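Local structure of putative D-alanine N-acetyltransferase of GNAT family (Desulfovibrio desulfuricans subsp. desulfuricans, 2R7H) at residues 29-34 against 51-56; 24-29 against 58-63; 35-40 against 99-104; 68-73 against 82-87. The protein probably transfers an acyl group, as GNAT-family enzymes do with acetyl from acetyl-CoA, to an acceptor not yet established. One frame throughout, in Å; residues are numbered along the deposited sequence.

Contact 1 of 4, residues 29-34 against 51-56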
loop_
_atom_site.group_PDB
_atom_site.type_symbol
_atom_site.label_atom_id
_atom_site.label_comp_id
_atom_site.label_asym_id
_atom_site.label_seq_id
_atom_site.Cartn_x
_atom_site.Cartn_y
_atom_site.Cartn_z
ATOM N N GLN B 29 -4.399 27.201 2.078
ATOM C CA GLN B 29 -3.556 27.593 0.948
ATOM C C GLN B 29 -2.660 26.460 0.411
ATOM O O GLN B 29 -2.272 26.467 -0.760
ATOM C CB GLN B 29 -2.629 28.734 1.399
ATOM N N ASP B 30 -2.370 25.472 1.257
ATOM C CA ASP B 30 -1.457 24.374 0.919
ATOM C C ASP B 30 -1.777 23.396 -0.221
ATOM O O ASP B 30 -0.852 22.994 -0.951
ATOM C CB ASP B 30 -1.132 23.572 2.190
ATOM C CG ASP B 30 -0.401 24.399 3.254
ATOM O OD1 ASP B 30 0.290 25.400 2.941
ATOM O OD2 ASP B 30 -0.512 24.016 4.433
ATOM N N ALA B 31 -3.044 23.002 -0.338
ATOM C CA ALA B 31 -3.503 22.071 -1.381
ATOM C C ALA B 31 -3.089 22.531 -2.783
ATOM O O ALA B 31 -2.528 21.749 -3.551
ATOM C CB ALA B 31 -5.014 21.908 -1.316
ATOM N N LEU B 32 -3.324 23.802 -3.090
ATOM C CA LEU B 32 -2.963 24.345 -4.393
ATOM C C LEU B 32 -1.448 24.624 -4.501
ATOM O O LEU B 32 -0.876 24.433 -5.574
ATOM C CB LEU B 32 -3.771 25.597 -4.707
ATOM C CG LEU B 32 -3.785 25.947 -6.193
ATOM C CD1 LEU B 32 -4.510 24.827 -6.977
ATOM C CD2 LEU B 32 -4.461 27.314 -6.433
ATOM N N LEU B 33 -0.810 25.067 -3.403
ATOM C CA LEU B 33 0.646 25.333 -3.372
ATOM C C LEU B 33 1.395 24.040 -3.615
ATOM O O LEU B 33 2.411 24.041 -4.315
ATOM C CB LEU B 33 1.092 25.975 -2.041
ATOM C CG LEU B 33 0.658 27.407 -1.747
ATOM C CD1 LEU B 33 0.838 27.775 -0.292
ATOM C CD2 LEU B 33 1.387 28.388 -2.662
ATOM N N VAL B 34 0.914 22.954 -3.002
ATOM C CA VAL B 34 1.495 21.620 -3.183
ATOM C C VAL B 34 1.350 21.189 -4.642
ATOM O O VAL B 34 2.313 20.689 -5.260
ATOM C CB VAL B 34 0.853 20.589 -2.249
ATOM C CG1 VAL B 34 1.045 19.159 -2.768
ATOM C CG2 VAL B 34 1.384 20.798 -0.814
ATOM N N VAL B 51 -3.456 13.318 -6.975
ATOM C CA VAL B 51 -3.242 12.548 -5.754
ATOM C C VAL B 51 -2.526 13.472 -4.741
ATOM O O VAL B 51 -3.032 13.675 -3.633
ATOM C CB VAL B 51 -2.436 11.220 -6.000
ATOM C CG1 VAL B 51 -2.127 10.514 -4.671
ATOM C CG2 VAL B 51 -3.200 10.285 -6.950
ATOM N N ALA B 52 -1.415 14.084 -5.168
ATOM C CA ALA B 52 -0.633 14.998 -4.321
ATOM C C ALA B 52 -1.515 16.030 -3.622
ATOM O O ALA B 52 -1.417 16.206 -2.408
ATOM C CB ALA B 52 0.478 15.663 -5.130
ATOM N N GLN B 53 -2.427 16.642 -4.372
ATOM C CA GLN B 53 -3.344 17.637 -3.825
ATOM C C GLN B 53 -4.437 17.029 -2.943
ATOM O O GLN B 53 -4.798 17.629 -1.923
ATOM C CB GLN B 53 -3.993 18.434 -4.957
ATOM C CG GLN B 53 -4.940 19.548 -4.470
ATOM C CD GLN B 53 -5.555 20.342 -5.598
ATOM O OE1 GLN B 53 -5.287 20.095 -6.763
ATOM N NE2 GLN B 53 -6.399 21.302 -5.248
ATOM N N GLU B 54 -4.955 15.858 -3.329
ATOM C CA GLU B 54 -6.029 15.188 -2.571
ATOM C C GLU B 54 -5.607 14.853 -1.140
ATOM O O GLU B 54 -6.405 15.027 -0.208
ATOM C CB GLU B 54 -6.530 13.933 -3.304
ATOM N N LEU B 55 -4.361 14.397 -0.966
ATOM C CA LEU B 55 -3.812 14.082 0.364
ATOM C C LEU B 55 -3.826 15.302 1.296
ATOM O O LEU B 55 -4.042 15.153 2.488
ATOM C CB LEU B 55 -2.375 13.570 0.255
ATOM C CG LEU B 55 -2.089 12.264 -0.496
ATOM C CD1 LEU B 55 -0.594 11.964 -0.526
ATOM C CD2 LEU B 55 -2.841 11.093 0.101
ATOM N N VAL B 56 -3.565 16.491 0.747
ATOM C CA VAL B 56 -3.562 17.721 1.526
ATOM C C VAL B 56 -5.003 18.084 1.901
ATOM O O VAL B 56 -5.262 18.551 3.017
ATOM C CB VAL B 56 -2.880 18.881 0.779
ATOM C CG1 VAL B 56 -2.975 20.151 1.590
ATOM C CG2 VAL B 56 -1.412 18.549 0.476
#
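Asp30 meets Val56 at the start of a nearly antiparallel helix pair, helices 30-41 and 46-61, the two that follow the first strand in the GNAT fold. The axes of the short segments run at 159° to each other and come within 8.4 Å, a close approach that small residues at the interface allow. Asp30 offers its CB to Val56 CG1, while its carboxylate turns back to the chain just before the helix: OD2 accepts from the backbone N of Leu27 and forms a salt bridge with Arg23. At Ala31 the backbones come nearest, with 5.1 Å between the CA atoms of Ala31 and Gln53. Here Val56 CG1 sits 3.4 Å from the backbone N of Ala31, a methyl laid against the main chain of the opposite helix. The methyl of Ala31 is shared between Val56 CG1 and Gln53 CG. Leu32 leans away and reaches back only loosely, through CD1, to the amide end of Gln53. One turn on, Val34 points into the interface and meets Val56 tip to tip, CG2 to CG2 at 3.8 Å; its other methyl, CG1, touches Ala52 loosely, near its O and CB. Phe72 and Tyr82 of the sheet lie against Val34 as well, which places this end of the pair in the core. On the outer side Gln53 reaches across toward the first helix, its chain fully extended (chi1 -178°), which brings OE1 to Arg35 NH1, to which it is hydrogen-bonded, and leaves Gln53 CG 3.4 Å from Ala31 O.

Contact 2 of 4, residues 24-29 against 58-63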
loop_
_atom_site.group_PDB
_atom_site.type_symbol
_atom_site.label_atom_id
_atom_site.label_comp_id
_atom_site.label_asym_id
_atom_site.label_seq_id
_atom_site.Cartn_x
_atom_site.Cartn_y
_atom_site.Cartn_z
ATOM N N ARG B 24 4.580 22.106 9.886
ATOM C CA ARG B 24 3.811 20.863 9.869
ATOM C C ARG B 24 2.312 21.079 9.784
ATOM O O ARG B 24 1.601 20.163 9.400
ATOM C CB ARG B 24 4.063 19.991 11.092
ATOM C CG ARG B 24 5.286 19.121 11.115
ATOM C CD ARG B 24 6.504 19.886 11.205
ATOM N NE ARG B 24 7.654 19.011 11.379
ATOM C CZ ARG B 24 8.904 19.451 11.367
ATOM N NH1 ARG B 24 9.206 20.754 11.267
ATOM N NH2 ARG B 24 9.867 18.583 11.510
ATOM N N GLN B 25 1.823 22.253 10.189
ATOM C CA GLN B 25 0.384 22.544 10.178
ATOM C C GLN B 25 -0.102 22.736 8.756
ATOM O O GLN B 25 0.517 23.473 8.034
ATOM C CB GLN B 25 0.083 23.825 10.985
ATOM C CG GLN B 25 -1.427 24.088 11.215
ATOM C CD GLN B 25 -1.715 25.371 11.996
ATOM O OE1 GLN B 25 -1.012 26.386 11.861
ATOM N NE2 GLN B 25 -2.791 25.343 12.778
ATOM N N VAL B 26 -1.204 22.082 8.378
ATOM C CA VAL B 26 -1.759 22.198 7.039
ATOM C C VAL B 26 -2.767 23.329 7.065
ATOM O O VAL B 26 -3.660 23.341 7.911
ATOM C CB VAL B 26 -2.450 20.906 6.572
ATOM C CG1 VAL B 26 -3.036 21.080 5.184
ATOM C CG2 VAL B 26 -1.469 19.788 6.564
ATOM N N LEU B 27 -2.592 24.280 6.154
ATOM C CA LEU B 27 -3.458 25.432 6.017
ATOM C C LEU B 27 -4.246 25.274 4.708
ATOM O O LEU B 27 -3.875 24.458 3.863
ATOM C CB LEU B 27 -2.614 26.710 5.975
ATOM C CG LEU B 27 -1.645 26.889 7.153
ATOM C CD1 LEU B 27 -0.813 28.132 6.971
ATOM C CD2 LEU B 27 -2.371 26.936 8.480
ATOM N N PRO B 28 -5.356 26.023 4.541
ATOM C CA PRO B 28 -6.153 25.957 3.285
ATOM C C PRO B 28 -5.387 26.302 1.980
ATOM O O PRO B 28 -5.696 25.740 0.914
ATOM C CB PRO B 28 -7.266 26.970 3.535
ATOM C CG PRO B 28 -7.379 27.033 5.019
ATOM C CD PRO B 28 -5.981 26.936 5.515
ATOM N N GLN B 29 -4.399 27.201 2.078
ATOM C CA GLN B 29 -3.556 27.593 0.948
ATOM C C GLN B 29 -2.660 26.460 0.411
ATOM O O GLN B 29 -2.272 26.467 -0.760
ATOM C CB GLN B 29 -2.629 28.734 1.399
ATOM N N GLU B 58 -7.600 15.889 2.179
ATOM C CA GLU B 58 -8.091 14.918 3.180
ATOM C C GLU B 58 -7.582 15.288 4.595
ATOM O O GLU B 58 -8.299 15.065 5.575
ATOM C CB GLU B 58 -7.769 13.445 2.818
ATOM C CG GLU B 58 -8.576 12.851 1.664
ATOM N N HIS B 59 -6.365 15.842 4.699
ATOM C CA HIS B 59 -5.824 16.286 5.993
ATOM C C HIS B 59 -6.639 17.499 6.455
ATOM O O HIS B 59 -6.830 17.682 7.657
ATOM C CB HIS B 59 -4.351 16.651 5.915
ATOM C CG HIS B 59 -3.732 16.939 7.248
ATOM N ND1 HIS B 59 -2.886 16.054 7.880
ATOM C CD2 HIS B 59 -3.850 18.002 8.079
ATOM C CE1 HIS B 59 -2.499 16.564 9.034
ATOM N NE2 HIS B 59 -3.070 17.745 9.179
ATOM N N LEU B 60 -7.067 18.346 5.513
ATOM C CA LEU B 60 -7.925 19.490 5.843
ATOM C C LEU B 60 -9.368 19.055 6.184
ATOM O O LEU B 60 -9.975 19.666 7.059
ATOM C CB LEU B 60 -7.924 20.557 4.733
ATOM C CG LEU B 60 -6.689 21.451 4.632
ATOM C CD1 LEU B 60 -6.683 22.231 3.327
ATOM C CD2 LEU B 60 -6.633 22.384 5.831
HETATM N N MSE B 61 -9.900 18.019 5.510
HETATM C CA MSE B 61 -11.277 17.497 5.752
HETATM C C MSE B 61 -11.404 16.442 6.884
HETATM O O MSE B 61 -12.507 15.925 7.116
HETATM C CB MSE B 61 -11.873 16.912 4.457
ATOM N N HIS B 62 -10.295 16.100 7.554
ATOM C CA HIS B 62 -10.278 15.125 8.657
ATOM C C HIS B 62 -9.310 15.571 9.760
ATOM O O HIS B 62 -9.737 15.822 10.891
ATOM C CB HIS B 62 -9.917 13.703 8.180
ATOM C CG HIS B 62 -10.830 13.165 7.113
ATOM N ND1 HIS B 62 -12.145 12.830 7.357
ATOM C CD2 HIS B 62 -10.604 12.869 5.808
ATOM C CE1 HIS B 62 -12.699 12.380 6.244
ATOM N NE2 HIS B 62 -11.786 12.395 5.289
ATOM N N GLY B 63 -8.025 15.694 9.422
ATOM C CA GLY B 63 -6.958 16.093 10.368
ATOM C C GLY B 63 -5.953 14.969 10.336
ATOM O O GLY B 63 -5.831 14.298 9.313
#
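The loop that leads from strand 21-23 into helix 30-41 packs on the last turns of helix 46-61, and Val26 makes most of the contact, with one methyl for His59 and the other for Leu60. Val26 CG2 lies over a face of the His59 imidazole, 3.7 Å from the ring centroid and 25° off the ring normal, a CH-pi contact. The methyl is displaced toward the rim, so that its nearest ring atom is CD2, with 3.3 Å between Val26 CG2 and His59 CD2. Gly63 O lies above the opposite face, also toward the rim. In His59 a chi1 of -173° sets the ring off opposite the backbone N and extends it from the helix toward the loop and the sheet; there ND1 is hydrogen-bonded to the backbone O of Tyr68. That bond, together with the methyl above, should limit rotation of the ring.

Val26 CG1 touches Leu60 at CG, 3.7 Å away, and the two side chains cross obliquely. Beyond CG the leucine forks: CD2 stays by Val26 CG1 and O, whereas CD1 runs on along the loop to the carbonyl O of Leu27 (3.6 Å from Leu60 CD1) and to Pro28 CA. This outer part is surface packing, with Leu60 and Pro28 both exposed. On the inner side, Val26 continues onto Phe70 and Phe72 of strand 69-75. The arrangement is that of a beta-to-alpha connection in an alpha/beta fold, here the first one of the GNAT domain, lying across the C-terminal end of the second helix.

Contact 3 of 4, residues 35-40 against 99-104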
loop_
_atom_site.group_PDB
_atom_site.type_symbol
_atom_site.label_atom_id
_atom_site.label_comp_id
_atom_site.label_asym_id
_atom_site.label_seq_id
_atom_site.Cartn_x
_atom_site.Cartn_y
_atom_site.Cartn_z
ATOM N N ARG B 35 0.157 21.394 -5.186
ATOM C CA ARG B 35 -0.082 21.028 -6.584
ATOM C C ARG B 35 0.918 21.743 -7.472
ATOM O O ARG B 35 1.573 21.095 -8.269
ATOM C CB ARG B 35 -1.485 21.358 -7.044
ATOM C CG ARG B 35 -1.780 20.638 -8.351
ATOM C CD ARG B 35 -3.033 21.056 -9.027
ATOM N NE ARG B 35 -3.129 20.222 -10.223
ATOM C CZ ARG B 35 -3.676 19.008 -10.297
ATOM N NH1 ARG B 35 -4.301 18.495 -9.260
ATOM N NH2 ARG B 35 -3.644 18.334 -11.467
ATOM N N ARG B 36 1.078 23.052 -7.301
ATOM C CA ARG B 36 2.041 23.822 -8.107
ATOM C C ARG B 36 3.494 23.346 -7.908
ATOM O O ARG B 36 4.252 23.297 -8.878
ATOM C CB ARG B 36 1.864 25.350 -7.904
ATOM N N VAL B 37 3.859 22.926 -6.680
ATOM C CA VAL B 37 5.203 22.409 -6.417
ATOM C C VAL B 37 5.366 21.149 -7.233
ATOM O O VAL B 37 6.339 21.007 -7.973
ATOM C CB VAL B 37 5.494 22.068 -4.902
ATOM C CG1 VAL B 37 6.799 21.270 -4.761
ATOM C CG2 VAL B 37 5.556 23.334 -4.025
ATOM N N VAL B 38 4.404 20.243 -7.078
ATOM C CA VAL B 38 4.391 18.962 -7.778
ATOM C C VAL B 38 4.440 19.100 -9.307
ATOM O O VAL B 38 5.154 18.350 -9.984
ATOM C CB VAL B 38 3.177 18.117 -7.280
ATOM C CG1 VAL B 38 2.778 17.144 -8.299
ATOM C CG2 VAL B 38 3.477 17.525 -5.875
ATOM N N GLU B 39 3.668 20.047 -9.830
ATOM C CA GLU B 39 3.626 20.325 -11.276
ATOM C C GLU B 39 4.910 20.908 -11.797
ATOM O O GLU B 39 5.235 20.666 -12.934
ATOM C CB GLU B 39 2.469 21.233 -11.622
ATOM C CG GLU B 39 1.127 20.525 -11.492
ATOM C CD GLU B 39 -0.033 21.432 -11.865
ATOM O OE1 GLU B 39 0.106 22.678 -11.847
ATOM O OE2 GLU B 39 -1.100 20.869 -12.159
ATOM N N SER B 40 5.648 21.651 -10.972
ATOM C CA SER B 40 6.926 22.229 -11.372
ATOM C C SER B 40 8.070 21.205 -11.534
ATOM O O SER B 40 9.047 21.483 -12.219
ATOM C CB SER B 40 7.360 23.278 -10.363
ATOM O OG SER B 40 7.804 22.699 -9.162
ATOM N N TRP B 99 6.555 11.078 -0.892
ATOM C CA TRP B 99 7.514 11.782 -1.783
ATOM C C TRP B 99 8.023 13.056 -1.154
ATOM O O TRP B 99 7.484 13.508 -0.139
ATOM C CB TRP B 99 6.974 12.094 -3.217
ATOM C CG TRP B 99 5.702 12.751 -3.122
ATOM C CD1 TRP B 99 5.487 14.046 -2.799
ATOM C CD2 TRP B 99 4.412 12.150 -3.301
ATOM N NE1 TRP B 99 4.157 14.282 -2.749
ATOM C CE2 TRP B 99 3.468 13.142 -3.053
ATOM C CE3 TRP B 99 3.971 10.863 -3.617
ATOM C CZ2 TRP B 99 2.109 12.918 -3.140
ATOM C CZ3 TRP B 99 2.624 10.638 -3.693
ATOM C CH2 TRP B 99 1.704 11.668 -3.472
ATOM N N ILE B 100 9.151 13.515 -1.681
ATOM C CA ILE B 100 9.725 14.776 -1.330
ATOM C C ILE B 100 9.720 15.547 -2.674
ATOM O O ILE B 100 10.287 15.060 -3.633
ATOM C CB ILE B 100 11.141 14.702 -0.772
ATOM C CG1 ILE B 100 11.153 13.913 0.527
ATOM C CG2 ILE B 100 11.662 16.159 -0.478
ATOM C CD1 ILE B 100 12.504 13.755 1.133
ATOM N N ALA B 101 9.044 16.694 -2.755
ATOM C CA ALA B 101 9.012 17.525 -3.984
ATOM C C ALA B 101 9.583 18.916 -3.673
ATOM O O ALA B 101 9.144 19.580 -2.744
ATOM C CB ALA B 101 7.555 17.640 -4.545
ATOM N N VAL B 102 10.563 19.352 -4.465
ATOM C CA VAL B 102 11.209 20.679 -4.338
ATOM C C VAL B 102 11.054 21.433 -5.669
ATOM O O VAL B 102 11.262 20.838 -6.737
ATOM C CB VAL B 102 12.708 20.525 -4.003
ATOM C CG1 VAL B 102 13.467 21.854 -4.125
ATOM C CG2 VAL B 102 12.867 19.934 -2.574
ATOM N N ALA B 103 10.704 22.719 -5.605
ATOM C CA ALA B 103 10.547 23.554 -6.816
ATOM C C ALA B 103 11.895 23.606 -7.567
ATOM O O ALA B 103 12.939 23.550 -6.921
ATOM C CB ALA B 103 10.090 24.923 -6.452
ATOM N N PRO B 104 11.881 23.675 -8.919
ATOM C CA PRO B 104 13.141 23.671 -9.700
ATOM C C PRO B 104 14.182 24.697 -9.285
ATOM O O PRO B 104 15.366 24.364 -9.250
ATOM C CB PRO B 104 12.671 23.915 -11.150
ATOM C CG PRO B 104 11.290 24.488 -11.024
ATOM C CD PRO B 104 10.719 23.792 -9.827
#
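Val37 pushes CG1 against strand 94-102, and this is the closely packed, buried part of the contact. The methyl lies 3.5 Å from the carbonyl O of Ala101 and 3.7 Å from Ala101 CB, with the backbone N atoms of Val102 and Ala103 a little farther off. With chi1 at 168°, CG1 is the branch of Val37 that swings away from the backbone N and onto the strand. The small Ala101 side chain points toward the helix, consistent with the approach of 7.5 Å between the axes of helix 35-40 and strand 99-102. Val38 adds a looser touch, its CG2 4.3 Å from Ala101 CB.

Toward solvent the character changes. Ser40 faces the exposed Pro104, and the meeting is local but snug: Pro104 CD is 3.2 Å from Ser40 OG and 3.4 Å from Ser40 CB, the latter tighter than usual for two carbons. The hydroxyl does not bond across the interface; it turns back on its own helix and donates to Val37 O, although the 2.5 Å from Ser40 OG is unusually short and its exact length doubtful. Ala103 borders the same patch, its CA near Ser40 OG.

Trp99, at the start of segment 99-104, belongs to the pocket that holds 2-ethoxyethanol. Segment 35-40 crosses strand 99-102 at 83°, and in the alpha/beta arrangement of the GNAT fold helix 30-41 covers this face of the central sheet. Val38 also packs on Ala49 and Ala52 of helix 46-61 and on Tyr82 of strand 78-87, while Ile100 and Val102 face helix 111-125 on the opposite side.

Contact 4 of 4, residues 68-73 against 82-87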
loop_
_atom_site.group_PDB
_atom_site.type_symbol
_atom_site.label_atom_id
_atom_site.label_comp_id
_atom_site.label_asym_id
_atom_site.label_seq_id
_atom_site.Cartn_x
_atom_site.Cartn_y
_atom_site.Cartn_z
ATOM N N TYR B 68 -1.924 10.993 6.835
ATOM C CA TYR B 68 -1.008 11.672 5.931
ATOM C C TYR B 68 -0.474 12.890 6.689
ATOM O O TYR B 68 -1.236 13.745 7.114
ATOM C CB TYR B 68 -1.681 12.088 4.616
ATOM C CG TYR B 68 -2.220 10.908 3.867
ATOM C CD1 TYR B 68 -1.342 9.950 3.393
ATOM C CD2 TYR B 68 -3.576 10.760 3.598
ATOM C CE1 TYR B 68 -1.773 8.832 2.721
ATOM C CE2 TYR B 68 -4.040 9.622 2.915
ATOM C CZ TYR B 68 -3.111 8.659 2.486
ATOM O OH TYR B 68 -3.477 7.522 1.801
ATOM N N HIS B 69 0.843 12.933 6.834
ATOM C CA HIS B 69 1.569 13.984 7.506
ATOM C C HIS B 69 2.410 14.704 6.477
ATOM O O HIS B 69 2.793 14.124 5.453
ATOM C CB HIS B 69 2.438 13.364 8.584
ATOM C CG HIS B 69 1.648 12.652 9.623
ATOM N ND1 HIS B 69 1.363 13.217 10.844
ATOM C CD2 HIS B 69 1.004 11.461 9.596
ATOM C CE1 HIS B 69 0.634 12.371 11.554
ATOM N NE2 HIS B 69 0.398 11.301 10.819
ATOM N N PHE B 70 2.729 15.953 6.796
ATOM C CA PHE B 70 3.456 16.855 5.918
ATOM C C PHE B 70 4.502 17.700 6.620
ATOM O O PHE B 70 4.326 18.038 7.786
ATOM C CB PHE B 70 2.443 17.872 5.335
ATOM C CG PHE B 70 1.367 17.253 4.506
ATOM C CD1 PHE B 70 0.183 16.827 5.078
ATOM C CD2 PHE B 70 1.565 17.042 3.166
ATOM C CE1 PHE B 70 -0.805 16.209 4.318
ATOM C CE2 PHE B 70 0.590 16.421 2.411
ATOM C CZ PHE B 70 -0.595 16.005 2.995
ATOM N N VAL B 71 5.590 18.008 5.898
ATOM C CA VAL B 71 6.633 18.973 6.368
ATOM C C VAL B 71 6.774 19.899 5.152
ATOM O O VAL B 71 7.169 19.442 4.077
ATOM C CB VAL B 71 8.032 18.383 6.699
ATOM C CG1 VAL B 71 8.967 19.539 7.116
ATOM C CG2 VAL B 71 7.972 17.287 7.785
ATOM N N PHE B 72 6.354 21.156 5.288
ATOM C CA PHE B 72 6.431 22.141 4.213
ATOM C C PHE B 72 7.630 23.065 4.437
ATOM O O PHE B 72 7.766 23.594 5.524
ATOM C CB PHE B 72 5.164 23.014 4.195
ATOM C CG PHE B 72 3.871 22.234 4.092
ATOM C CD1 PHE B 72 3.495 21.665 2.898
ATOM C CD2 PHE B 72 3.029 22.094 5.190
ATOM C CE1 PHE B 72 2.320 20.957 2.792
ATOM C CE2 PHE B 72 1.843 21.407 5.089
ATOM C CZ PHE B 72 1.485 20.832 3.878
ATOM N N ALA B 73 8.515 23.211 3.446
ATOM C CA ALA B 73 9.669 24.119 3.523
ATOM C C ALA B 73 9.199 25.435 2.867
ATOM O O ALA B 73 8.809 25.432 1.684
ATOM C CB ALA B 73 10.869 23.529 2.771
ATOM N N TYR B 82 8.267 20.329 -0.203
ATOM C CA TYR B 82 7.601 19.655 0.905
ATOM C C TYR B 82 7.810 18.155 0.833
ATOM O O TYR B 82 8.263 17.623 -0.195
ATOM C CB TYR B 82 6.084 19.960 0.931
ATOM C CG TYR B 82 5.241 19.112 0.027
ATOM C CD1 TYR B 82 5.358 19.187 -1.351
ATOM C CD2 TYR B 82 4.275 18.270 0.551
ATOM C CE1 TYR B 82 4.597 18.386 -2.180
ATOM C CE2 TYR B 82 3.509 17.472 -0.263
ATOM C CZ TYR B 82 3.673 17.528 -1.620
ATOM O OH TYR B 82 2.878 16.742 -2.414
ATOM N N ALA B 83 7.482 17.497 1.941
ATOM C CA ALA B 83 7.552 16.033 2.063
ATOM C C ALA B 83 6.161 15.588 2.557
ATOM O O ALA B 83 5.516 16.311 3.322
ATOM C CB ALA B 83 8.571 15.633 3.022
ATOM N N CYS B 84 5.710 14.437 2.086
ATOM C CA CYS B 84 4.423 13.832 2.429
ATOM C C CYS B 84 4.780 12.419 2.944
ATOM O O CYS B 84 5.565 11.664 2.321
ATOM C CB CYS B 84 3.504 13.738 1.197
ATOM S SG CYS B 84 1.917 12.999 1.673
ATOM N N TYR B 85 4.254 12.050 4.095
ATOM C CA TYR B 85 4.572 10.742 4.667
ATOM C C TYR B 85 3.493 10.291 5.646
ATOM O O TYR B 85 2.597 11.034 5.960
ATOM C CB TYR B 85 5.956 10.806 5.373
ATOM C CG TYR B 85 5.945 11.540 6.672
ATOM C CD1 TYR B 85 6.019 12.912 6.735
ATOM C CD2 TYR B 85 5.799 10.833 7.870
ATOM C CE1 TYR B 85 5.964 13.547 7.952
ATOM C CE2 TYR B 85 5.763 11.440 9.049
ATOM C CZ TYR B 85 5.835 12.789 9.105
ATOM O OH TYR B 85 5.765 13.357 10.335
ATOM N N GLY B 86 3.595 9.061 6.148
ATOM C CA GLY B 86 2.585 8.606 7.091
ATOM C C GLY B 86 2.818 7.229 7.638
ATOM O O GLY B 86 3.630 6.481 7.113
ATOM N N PRO B 87 2.122 6.886 8.743
ATOM C CA PRO B 87 2.348 5.523 9.236
ATOM C C PRO B 87 1.783 4.458 8.304
ATOM O O PRO B 87 0.727 4.631 7.684
ATOM C CB PRO B 87 1.604 5.498 10.555
ATOM C CG PRO B 87 0.459 6.497 10.351
ATOM C CD PRO B 87 1.160 7.609 9.584
HETATM O O HOH W 1 5.062 15.776 10.245
#
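His69 and Tyr85 face each other with two backbone bonds between them: His69 N donates to Tyr85 O at 2.7 Å, and Tyr85 N returns a bond to His69 O. Their side chains meet in a CH-pi contact. His69 CB sits over a face of the Tyr85 ring, 3.7 Å from its centroid, while the imidazole itself has slid past and barely overlaps the phenol. Tyr85 CG stands between its backbone N and carbonyl carbon (chi1 74°), which folds the ring back over the partner strand. Its OH is close to a water, at a very short 2.5 Å from Tyr85 OH; that water makes a weak bond to Phe70 O. The imidazole touches Pro87, His69 CD2 against Pro87 CD, the two side chains crossing at about a right angle.

Val71 and Ala83 form the next hydrogen-bonded pair, with 3.1 Å from Val71 N to Ala83 O. Strands 69-75 and 78-87 are the two arms of an antiparallel beta hairpin in the central GNAT sheet. On the other face, the non-hydrogen-bonded pairs Phe70-Cys84 and Phe72-Tyr82 present a sulfur and three rings. Cys84 SG approaches the Phe70 ring obliquely, 3.7 Å from CE2. Phe70 and Tyr82 lie side by side and point the same way, Tyr82 CD2 coming in at the edge of the Phe70 ring.

Farther out, Trp99 NE1 is hydrogen-bonded to Tyr82 OH, and Val34, Ala52 and Val56 of the two covering helices pack on this aromatic face. Val119 of helix 111-125 meets Ala83 and Tyr85 on the reverse. Tyr68, just before the strand, lines, with Tyr98 and Trp99, a pocket that holds 2-ethoxyethanol, probably from the crystallisation liquor.

In the fold
Contacts 1, 3 and 4 are buried, whereas contact 2 lies at the surface. Helix 30-41 serves both contact 1 and contact 3, and helix 46-61 serves contacts 1 and 2. Backbone hydrogen bonds join the segments only in contact 4, the hairpin; the other three rely on side-chain packing, mainly aliphatic in contacts 1 and 3 and with an imidazole face in contact 2. Val26 packs on Val56 between contacts 1 and 2, and Leu55 of contact 1 on Tyr68 and Cys84 of contact 4; polar bonds tie contact 4 to contacts 2 and 3. Contacts 2 and 3 do not touch, their centres about 18 Å apart, and contact 1 lies against both.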